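Local atomic coordinates of polyhomeotic-proximal chromatin protein (PDB entry 1KW4), a protein that acts as a Polycomb group component of the PRC1 complex that maintains repression of homeotic genes, here represented by its polymer-forming SAM domain. Residues 45-48 / 49-52; 55-58 / 59-63; 71-74 / 75-78. The protein carries 1 engineered substitution. One frame throughout, in Å; residues are numbered along the deposited sequence.

Contact 1: residues 45-48 / 49-52. Engineered in segment 49-52: Arg51 (natural residue Leu).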
ATOM      1  N   ASP A  45      -2.503   2.645   7.468  1.00 17.88           N
ATOM      2  CA  ASP A  45      -2.540   4.082   7.206  1.00 19.18           C
ATOM      3  C   ASP A  45      -1.162   4.455   6.657  1.00 18.48           C
ATOM      4  O   ASP A  45      -0.339   3.572   6.424  1.00 18.24           O
ATOM      5  CB  ASP A  45      -2.872   4.896   8.471  1.00 20.47           C
ATOM      6  CG  ASP A  45      -1.873   4.693   9.598  1.00 24.57           C
ATOM      7  OD1 ASP A  45      -0.866   3.977   9.415  1.00 22.29           O
ATOM      8  OD2 ASP A  45      -2.107   5.268  10.685  1.00 28.05           O
ATOM      9  N   GLY A  46      -0.917   5.746   6.435  1.00 17.54           N
ATOM     10  CA  GLY A  46       0.360   6.177   5.882  1.00 18.49           C
ATOM     11  C   GLY A  46       1.603   5.761   6.650  1.00 19.26           C
ATOM     12  O   GLY A  46       2.599   5.335   6.054  1.00 18.86           O
ATOM     13  N   GLN A  47       1.564   5.894   7.970  1.00 19.72           N
ATOM     14  CA  GLN A  47       2.710   5.510   8.790  1.00 22.07           C
ATOM     15  C   GLN A  47       3.033   4.028   8.619  1.00 22.87           C
ATOM     16  O   GLN A  47       4.204   3.645   8.563  1.00 22.89           O
ATOM     17  CB  GLN A  47       2.435   5.829  10.261  1.00 24.88           C
ATOM     18  CG  GLN A  47       2.490   7.316  10.584  1.00 31.33           C
ATOM     19  CD  GLN A  47       3.909   7.836  10.710  1.00 35.78           C
ATOM     20  OE1 GLN A  47       4.747   7.618   9.833  1.00 40.25           O
ATOM     21  NE2 GLN A  47       4.186   8.534  11.807  1.00 39.13           N
ATOM     22  N   ALA A  48       2.000   3.195   8.533  1.00 20.04           N
ATOM     23  CA  ALA A  48       2.199   1.760   8.350  1.00 20.68           C
ATOM     24  C   ALA A  48       2.706   1.463   6.938  1.00 19.82           C
ATOM     25  O   ALA A  48       3.560   0.594   6.742  1.00 20.78           O
ATOM     26  CB  ALA A  48       0.893   1.011   8.602  1.00 21.59           C
ATOM     27  N   LEU A  49       2.171   2.182   5.956  1.00 18.89           N
ATOM     28  CA  LEU A  49       2.566   1.994   4.560  1.00 20.06           C
ATOM     29  C   LEU A  49       4.068   2.213   4.364  1.00 21.11           C
ATOM     30  O   LEU A  49       4.720   1.506   3.588  1.00 20.99           O
ATOM     31  CB  LEU A  49       1.781   2.955   3.660  1.00 20.39           C
ATOM     32  CG  LEU A  49       2.017   2.851   2.152  1.00 19.45           C
ATOM     33  CD1 LEU A  49       1.590   1.470   1.660  1.00 21.38           C
ATOM     34  CD2 LEU A  49       1.232   3.943   1.429  1.00 19.43           C
ATOM     35  N   LEU A  50       4.615   3.195   5.069  1.00 21.22           N
ATOM     36  CA  LEU A  50       6.036   3.499   4.967  1.00 24.43           C
ATOM     37  C   LEU A  50       6.907   2.351   5.479  1.00 25.91           C
ATOM     38  O   LEU A  50       8.068   2.219   5.080  1.00 25.22           O
ATOM     39  CB  LEU A  50       6.350   4.783   5.741  1.00 23.99           C
ATOM     40  CG  LEU A  50       5.813   6.073   5.105  1.00 25.45           C
ATOM     41  CD1 LEU A  50       5.926   7.231   6.083  1.00 26.35           C
ATOM     42  CD2 LEU A  50       6.589   6.363   3.828  1.00 27.87           C
ATOM     43  N   ARG A  51       6.339   1.515   6.345  1.00 25.72           N
ATOM     44  CA  ARG A  51       7.066   0.384   6.925  1.00 28.72           C
ATOM     45  C   ARG A  51       6.877  -0.941   6.192  1.00 30.02           C
ATOM     46  O   ARG A  51       7.620  -1.894   6.435  1.00 30.87           O
ATOM     47  CB  ARG A  51       6.647   0.192   8.384  1.00 31.14           C
ATOM     48  CG  ARG A  51       6.989   1.348   9.290  1.00 33.13           C
ATOM     49  CD  ARG A  51       8.491   1.583   9.343  1.00 39.11           C
ATOM     50  NE  ARG A  51       9.264   0.344   9.452  1.00 40.02           N
ATOM     51  CZ  ARG A  51       9.063  -0.611  10.359  1.00 44.53           C
ATOM     52  NH1 ARG A  51       8.098  -0.494  11.263  1.00 46.02           N
ATOM     53  NH2 ARG A  51       9.843  -1.686  10.369  1.00 44.51           N
ATOM     54  N   LEU A  52       5.886  -1.011   5.308  1.00 29.71           N
ATOM     55  CA  LEU A  52       5.612  -2.239   4.568  1.00 32.05           C
ATOM     56  C   LEU A  52       6.731  -2.677   3.631  1.00 33.70           C
ATOM     57  O   LEU A  52       7.149  -1.931   2.746  1.00 35.89           O
ATOM     58  CB  LEU A  52       4.311  -2.104   3.770  1.00 30.49           C
ATOM     59  CG  LEU A  52       3.013  -2.456   4.501  1.00 31.71           C
ATOM     60  CD1 LEU A  52       1.809  -2.109   3.625  1.00 30.88           C
ATOM     61  CD2 LEU A  52       3.014  -3.939   4.842  1.00 29.55           C
TER
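Asp45 O accepts from Leu49 N at 2.9 Å, the first backbone bond of the short helix 46-51. One residue on, Gly46 O receives Leu50 N at 3.1 Å. The last turn is less regular. Ala48 O takes Arg51 N at 3.0 Å from above its carbonyl plane, 61° out of it, and a weak bond from Leu52 N at 3.2 Å. One oxygen thus serves two consecutive amides as the helix runs out.

Leu50 lies over the first turn, its CG 3.4 Å from Gly46 O, and its CD1 meets Gln47 OE1 at 3.9 Å where the two side chains pass at a slant. Both have CG anti to the carbonyl carbon (chi1 -71° for Leu50, -73° for Gln47), and a further bend at chi2 turns the Gln47 amide forward, toward Leu50. Arg51, an engineered replacement of the natural leucine, rests its CG near Gln47 O while its twice-bent chain carries the guanidinium away.

What sets the start of the helix is Asp45, the N-cap. Its OD1 accepts from Ala48 N at 3.1 Å, giving this first-turn amide an acceptor; the helix end would probably favour the negative charge.

Beyond these turns, Gly46 is hydrogen-bonded through its backbone to Trp17, and the Leu49 side chain also touches Trp17. Leu50 reaches Ile14 and Lys79, near the two ends of the modelled chain. Within the helical bundle of the SAM domain, Leu49 and Leu50 both pack on Val75, seating helix 46-51 against the long helix 65-78.

Contact 2: residues 55-58 / 59-63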
ATOM      1  N   LYS A  55       8.278  -8.625   2.065  1.00 37.51           N
ATOM      2  CA  LYS A  55       8.002  -9.804   2.894  1.00 37.19           C
ATOM      3  C   LYS A  55       6.633  -9.754   3.577  1.00 36.34           C
ATOM      4  O   LYS A  55       5.934 -10.766   3.660  1.00 36.15           O
ATOM      5  CB  LYS A  55       9.085  -9.970   3.971  1.00 40.18           C
ATOM      6  CG  LYS A  55       8.981  -8.958   5.107  1.00 43.35           C
ATOM      7  CD  LYS A  55       9.885  -9.299   6.288  1.00 46.90           C
ATOM      8  CE  LYS A  55      11.346  -9.027   5.984  1.00 48.69           C
ATOM      9  NZ  LYS A  55      12.201  -9.272   7.184  1.00 50.75           N
ATOM     10  N   HIS A  56       6.262  -8.579   4.078  1.00 33.87           N
ATOM     11  CA  HIS A  56       4.985  -8.395   4.760  1.00 33.41           C
ATOM     12  C   HIS A  56       3.814  -8.526   3.793  1.00 32.16           C
ATOM     13  O   HIS A  56       2.784  -9.114   4.124  1.00 31.02           O
ATOM     14  CB  HIS A  56       4.946  -7.014   5.419  1.00 34.87           C
ATOM     15  CG  HIS A  56       6.018  -6.805   6.442  1.00 36.10           C
ATOM     16  ND1 HIS A  56       6.663  -5.599   6.605  1.00 37.66           N
ATOM     17  CD2 HIS A  56       6.543  -7.642   7.368  1.00 37.00           C
ATOM     18  CE1 HIS A  56       7.541  -5.703   7.589  1.00 37.26           C
ATOM     19  NE2 HIS A  56       7.488  -6.931   8.068  1.00 36.33           N
ATOM     20  N   LEU A  57       3.978  -7.961   2.602  1.00 31.40           N
ATOM     21  CA  LEU A  57       2.945  -8.000   1.574  1.00 31.82           C
ATOM     22  C   LEU A  57       2.701  -9.423   1.083  1.00 32.88           C
ATOM     23  O   LEU A  57       1.565  -9.896   1.061  1.00 34.35           O
ATOM     24  CB  LEU A  57       3.354  -7.116   0.390  1.00 30.62           C
ATOM     25  CG  LEU A  57       3.471  -5.614   0.675  1.00 31.18           C
ATOM     26  CD1 LEU A  57       4.137  -4.901  -0.492  1.00 32.33           C
ATOM     27  CD2 LEU A  57       2.090  -5.048   0.934  1.00 30.56           C
ATOM     28  N   VAL A  58       3.776 -10.098   0.691  1.00 34.88           N
ATOM     29  CA  VAL A  58       3.684 -11.460   0.181  1.00 36.83           C
ATOM     30  C   VAL A  58       3.363 -12.482   1.270  1.00 38.92           C
ATOM     31  O   VAL A  58       2.391 -13.229   1.162  1.00 39.68           O
ATOM     32  CB  VAL A  58       4.997 -11.871  -0.530  1.00 36.69           C
ATOM     33  CG1 VAL A  58       4.916 -13.324  -0.984  1.00 38.03           C
ATOM     34  CG2 VAL A  58       5.246 -10.963  -1.725  1.00 35.94           C
ATOM     35  N   ASN A  59       4.170 -12.508   2.326  1.00 40.79           N
ATOM     36  CA  ASN A  59       3.960 -13.465   3.407  1.00 43.20           C
ATOM     37  C   ASN A  59       2.781 -13.140   4.319  1.00 42.54           C
ATOM     38  O   ASN A  59       1.844 -13.930   4.434  1.00 44.00           O
ATOM     39  CB  ASN A  59       5.236 -13.602   4.247  1.00 44.75           C
ATOM     40  CG  ASN A  59       6.407 -14.134   3.441  1.00 47.18           C
ATOM     41  OD1 ASN A  59       6.319 -15.197   2.825  1.00 49.74           O
ATOM     42  ND2 ASN A  59       7.513 -13.396   3.444  1.00 48.95           N
ATOM     43  N   ALA A  60       2.824 -11.980   4.963  1.00 42.81           N
ATOM     44  CA  ALA A  60       1.762 -11.580   5.878  1.00 41.45           C
ATOM     45  C   ALA A  60       0.411 -11.309   5.218  1.00 41.30           C
ATOM     46  O   ALA A  60      -0.628 -11.677   5.761  1.00 40.94           O
ATOM     47  CB  ALA A  60       2.202 -10.357   6.679  1.00 42.78           C
HETATM   48  N   MSE A  61       0.417 -10.674   4.050  1.00 40.79           N
HETATM   49  CA  MSE A  61      -0.836 -10.358   3.370  1.00 40.50           C
HETATM   50  C   MSE A  61      -1.228 -11.300   2.219  1.00 39.32           C
HETATM   51  O   MSE A  61      -2.290 -11.138   1.623  1.00 40.03           O
HETATM   52  CB  MSE A  61      -0.804  -8.895   2.896  1.00 43.08           C
HETATM   53  CG  MSE A  61      -0.749  -7.895   4.064  1.00 46.21           C
HETATM   54 SE   MSE A  61      -0.703  -5.998   3.600  1.00 50.87          SE
HETATM   55  CE  MSE A  61      -2.520  -5.818   2.941  1.00 46.46           C
ATOM     56  N   GLY A  62      -0.380 -12.282   1.921  1.00 37.59           N
ATOM     57  CA  GLY A  62      -0.678 -13.245   0.866  1.00 35.16           C
ATOM     58  C   GLY A  62      -0.817 -12.687  -0.541  1.00 32.88           C
ATOM     59  O   GLY A  62      -1.483 -13.272  -1.398  1.00 33.07           O
HETATM   60  N   MSE A  63      -0.162 -11.562  -0.786  1.00 30.54           N
HETATM   61  CA  MSE A  63      -0.207 -10.891  -2.080  1.00 27.54           C
HETATM   62  C   MSE A  63       0.738 -11.526  -3.106  1.00 25.68           C
HETATM   63  O   MSE A  63       1.756 -12.119  -2.743  1.00 24.23           O
HETATM   64  CB  MSE A  63       0.171  -9.425  -1.865  1.00 30.55           C
HETATM   65  CG  MSE A  63      -0.041  -8.501  -3.032  1.00 33.34           C
HETATM   66 SE   MSE A  63       0.309  -6.700  -2.413  1.00 41.93          SE
HETATM   67  CE  MSE A  63      -1.050  -6.579  -1.059  1.00 32.91           C
TER
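Asn59 N donates to Lys55 O at 2.8 Å, an ordinary helical bond where helix 54-60 of the SAM domain nears its C-terminal end and widens into a pi-type turn. Lys55 O also takes a weak bond from Asn59 ND2 at 3.1 Å, the amide being folded back over the last regular turn with CG beside its own backbone N (chi1 -62°). The widening appears at His56 O, which accepts Met61 N, five residues on, at 2.8 Å. The same amide gives a second, weak bond to Leu57 O. That oxygen is held more firmly by Met63 N, at 3.0 Å with an N-H...O angle of 164°, a bond to the sixth residue on, past the helix end. Gly62, between them, has positive phi (63°), where the chain leaves the helix.

His56 ND1 is hydrogen-bonded to Lys53 N, fixing the ring near the helix start, and Lys55 CG lies over the rim of one ring face. Leu57 faces Phe39, Ala68 and Val72. Both selenomethionines lie side by side with Leu57, pointing the same way: its CD2 is 4.0 Å from Met61 SE and likewise 4.0 Å from Met63 CE.

Contact 3: residues 71-74 / 75-78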
ATOM      1  N   ILE A  71       3.911  -1.793  -5.306  1.00 22.87           N
ATOM      2  CA  ILE A  71       3.528  -0.946  -4.178  1.00 22.60           C
ATOM      3  C   ILE A  71       4.766  -0.407  -3.461  1.00 24.25           C
ATOM      4  O   ILE A  71       4.880   0.794  -3.209  1.00 24.11           O
ATOM      5  CB  ILE A  71       2.642  -1.721  -3.174  1.00 21.73           C
ATOM      6  CG1 ILE A  71       1.293  -2.035  -3.829  1.00 21.04           C
ATOM      7  CG2 ILE A  71       2.441  -0.905  -1.893  1.00 21.79           C
ATOM      8  CD1 ILE A  71       0.432  -2.989  -3.027  1.00 23.21           C
ATOM      9  N   VAL A  72       5.701  -1.294  -3.136  1.00 25.51           N
ATOM     10  CA  VAL A  72       6.918  -0.871  -2.450  1.00 28.58           C
ATOM     11  C   VAL A  72       7.681   0.169  -3.269  1.00 28.85           C
ATOM     12  O   VAL A  72       8.162   1.166  -2.727  1.00 28.82           O
ATOM     13  CB  VAL A  72       7.846  -2.078  -2.162  1.00 30.06           C
ATOM     14  CG1 VAL A  72       9.168  -1.599  -1.571  1.00 30.11           C
ATOM     15  CG2 VAL A  72       7.163  -3.029  -1.193  1.00 31.44           C
ATOM     16  N   ALA A  73       7.772  -0.060  -4.576  1.00 29.56           N
ATOM     17  CA  ALA A  73       8.481   0.847  -5.480  1.00 30.76           C
ATOM     18  C   ALA A  73       7.835   2.227  -5.592  1.00 30.35           C
ATOM     19  O   ALA A  73       8.532   3.246  -5.618  1.00 29.58           O
ATOM     20  CB  ALA A  73       8.591   0.221  -6.865  1.00 31.04           C
ATOM     21  N   LYS A  74       6.508   2.263  -5.672  1.00 28.43           N
ATOM     22  CA  LYS A  74       5.803   3.536  -5.782  1.00 28.11           C
ATOM     23  C   LYS A  74       6.005   4.363  -4.518  1.00 27.58           C
ATOM     24  O   LYS A  74       6.246   5.570  -4.591  1.00 28.59           O
ATOM     25  CB  LYS A  74       4.309   3.307  -6.021  1.00 27.77           C
ATOM     26  CG  LYS A  74       3.538   4.578  -6.346  1.00 31.94           C
ATOM     27  CD  LYS A  74       4.050   5.221  -7.630  1.00 36.03           C
ATOM     28  CE  LYS A  74       3.243   6.458  -7.989  1.00 39.02           C
ATOM     29  NZ  LYS A  74       3.713   7.077  -9.263  1.00 42.39           N
ATOM     30  N   VAL A  75       5.907   3.716  -3.360  1.00 26.36           N
ATOM     31  CA  VAL A  75       6.096   4.405  -2.089  1.00 26.53           C
ATOM     32  C   VAL A  75       7.518   4.964  -2.006  1.00 30.03           C
ATOM     33  O   VAL A  75       7.725   6.089  -1.547  1.00 29.87           O
ATOM     34  CB  VAL A  75       5.838   3.454  -0.897  1.00 25.20           C
ATOM     35  CG1 VAL A  75       6.194   4.136   0.417  1.00 24.78           C
ATOM     36  CG2 VAL A  75       4.370   3.035  -0.888  1.00 20.35           C
ATOM     37  N   GLU A  76       8.493   4.181  -2.459  1.00 32.17           N
ATOM     38  CA  GLU A  76       9.890   4.616  -2.438  1.00 36.58           C
ATOM     39  C   GLU A  76      10.097   5.845  -3.319  1.00 37.48           C
ATOM     40  O   GLU A  76      10.806   6.777  -2.936  1.00 39.19           O
ATOM     41  CB  GLU A  76      10.816   3.496  -2.929  1.00 38.11           C
ATOM     42  CG  GLU A  76      10.799   2.233  -2.090  1.00 41.40           C
ATOM     43  CD  GLU A  76      11.722   1.156  -2.641  1.00 44.21           C
ATOM     44  OE1 GLU A  76      11.668   0.889  -3.861  1.00 45.60           O
ATOM     45  OE2 GLU A  76      12.495   0.571  -1.853  1.00 46.10           O
ATOM     46  N   SER A  77       9.477   5.846  -4.495  1.00 38.95           N
ATOM     47  CA  SER A  77       9.615   6.962  -5.427  1.00 42.13           C
ATOM     48  C   SER A  77       9.004   8.252  -4.892  1.00 43.82           C
ATOM     49  O   SER A  77       9.548   9.337  -5.097  1.00 44.45           O
ATOM     50  CB  SER A  77       8.975   6.614  -6.775  1.00 42.14           C
ATOM     51  OG  SER A  77       7.565   6.520  -6.670  1.00 45.90           O
ATOM     52  N   ILE A  78       7.870   8.133  -4.210  1.00 44.59           N
ATOM     53  CA  ILE A  78       7.192   9.294  -3.645  1.00 46.54           C
ATOM     54  C   ILE A  78       7.982   9.827  -2.455  1.00 48.64           C
ATOM     55  O   ILE A  78       8.272  11.022  -2.369  1.00 49.12           O
ATOM     56  CB  ILE A  78       5.761   8.932  -3.183  1.00 45.54           C
ATOM     57  CG1 ILE A  78       4.926   8.486  -4.385  1.00 45.76           C
ATOM     58  CG2 ILE A  78       5.109  10.128  -2.499  1.00 46.68           C
ATOM     59  CD1 ILE A  78       3.520   8.044  -4.030  1.00 44.91           C
TER
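Val75 N donates to Ile71 O at 3.1 Å, one of four regular backbone bonds in the last turns of the long helix 65-78. Glu76 N to Val72 O, Ser77 N to Ala73 O and Ile78 N to Lys74 O continue the series.

One side-chain hydrogen bond is added to the backbone series. Ser77 OG donates to Lys74 O at 2.6 Å, meeting the carbonyl at a C=O...OG angle of 120°. With chi1 at 68° the hydroxyl sits between its own backbone N and carbonyl carbon, turned back toward the preceding turn. Lys74 O therefore holds two donors, Ser77 OG and Ile78 N, both approaching from the same face of its plane.

Carbon contacts accompany these bonds. Val75 CG2 lies 3.3 Å from Ile71 O, on the buried side. Glu76 stretches back along the helix with its chain extended beyond CG, and its CD passes Val72 CG1 at 3.9 Å, the two side chains crossing at an angle. Lys74 bends at chi2 (62°), which brings its CD within 3.9 Å of Ser77 OG, while its CG meets Ile78 CD1 at 4.2 Å.

Outward from the helix, Ile71 packs on Ile26, Leu29, Cys32 and Met63. Lys74 and Ile78 both touch Phe25 of helix 19-27.

The chemistry divides the helix lengthwise: Ile71 and Val75 supply a hydrocarbon face to the interior, whereas Ala73, Glu76 and Ser77 lie exposed. On that outer surface the serine hydroxyl is engaged by its own helix, and the Lys74 carbonyl oxygen, which accepts two hydrogen bonds, ties side chain and backbone together close to the C-terminal end.

Contacts 1 and 3 meet in the interior at Leu49 CG and Val75 CG2, 3.8 Å apart, with Leu50 at the margin. Contact 2 meets the same long helix further back, Leu57 CD1 lying 3.6 Å from Val72 CG2 and Met63 SE 3.8 Å from Ile71 CD1. Leu52 and Leu57 connect contacts 1 and 2. All three are partly buried; contact 2, its centre about 11 Å from that of the chain, is the most peripheral. Their polar chemistry differs with position: contact 1 spans a whole short helix, from its aspartate cap to its irregular last turn, contact 2 an irregular helix end, and contact 3 regular helix reinforced by a serine hydroxyl.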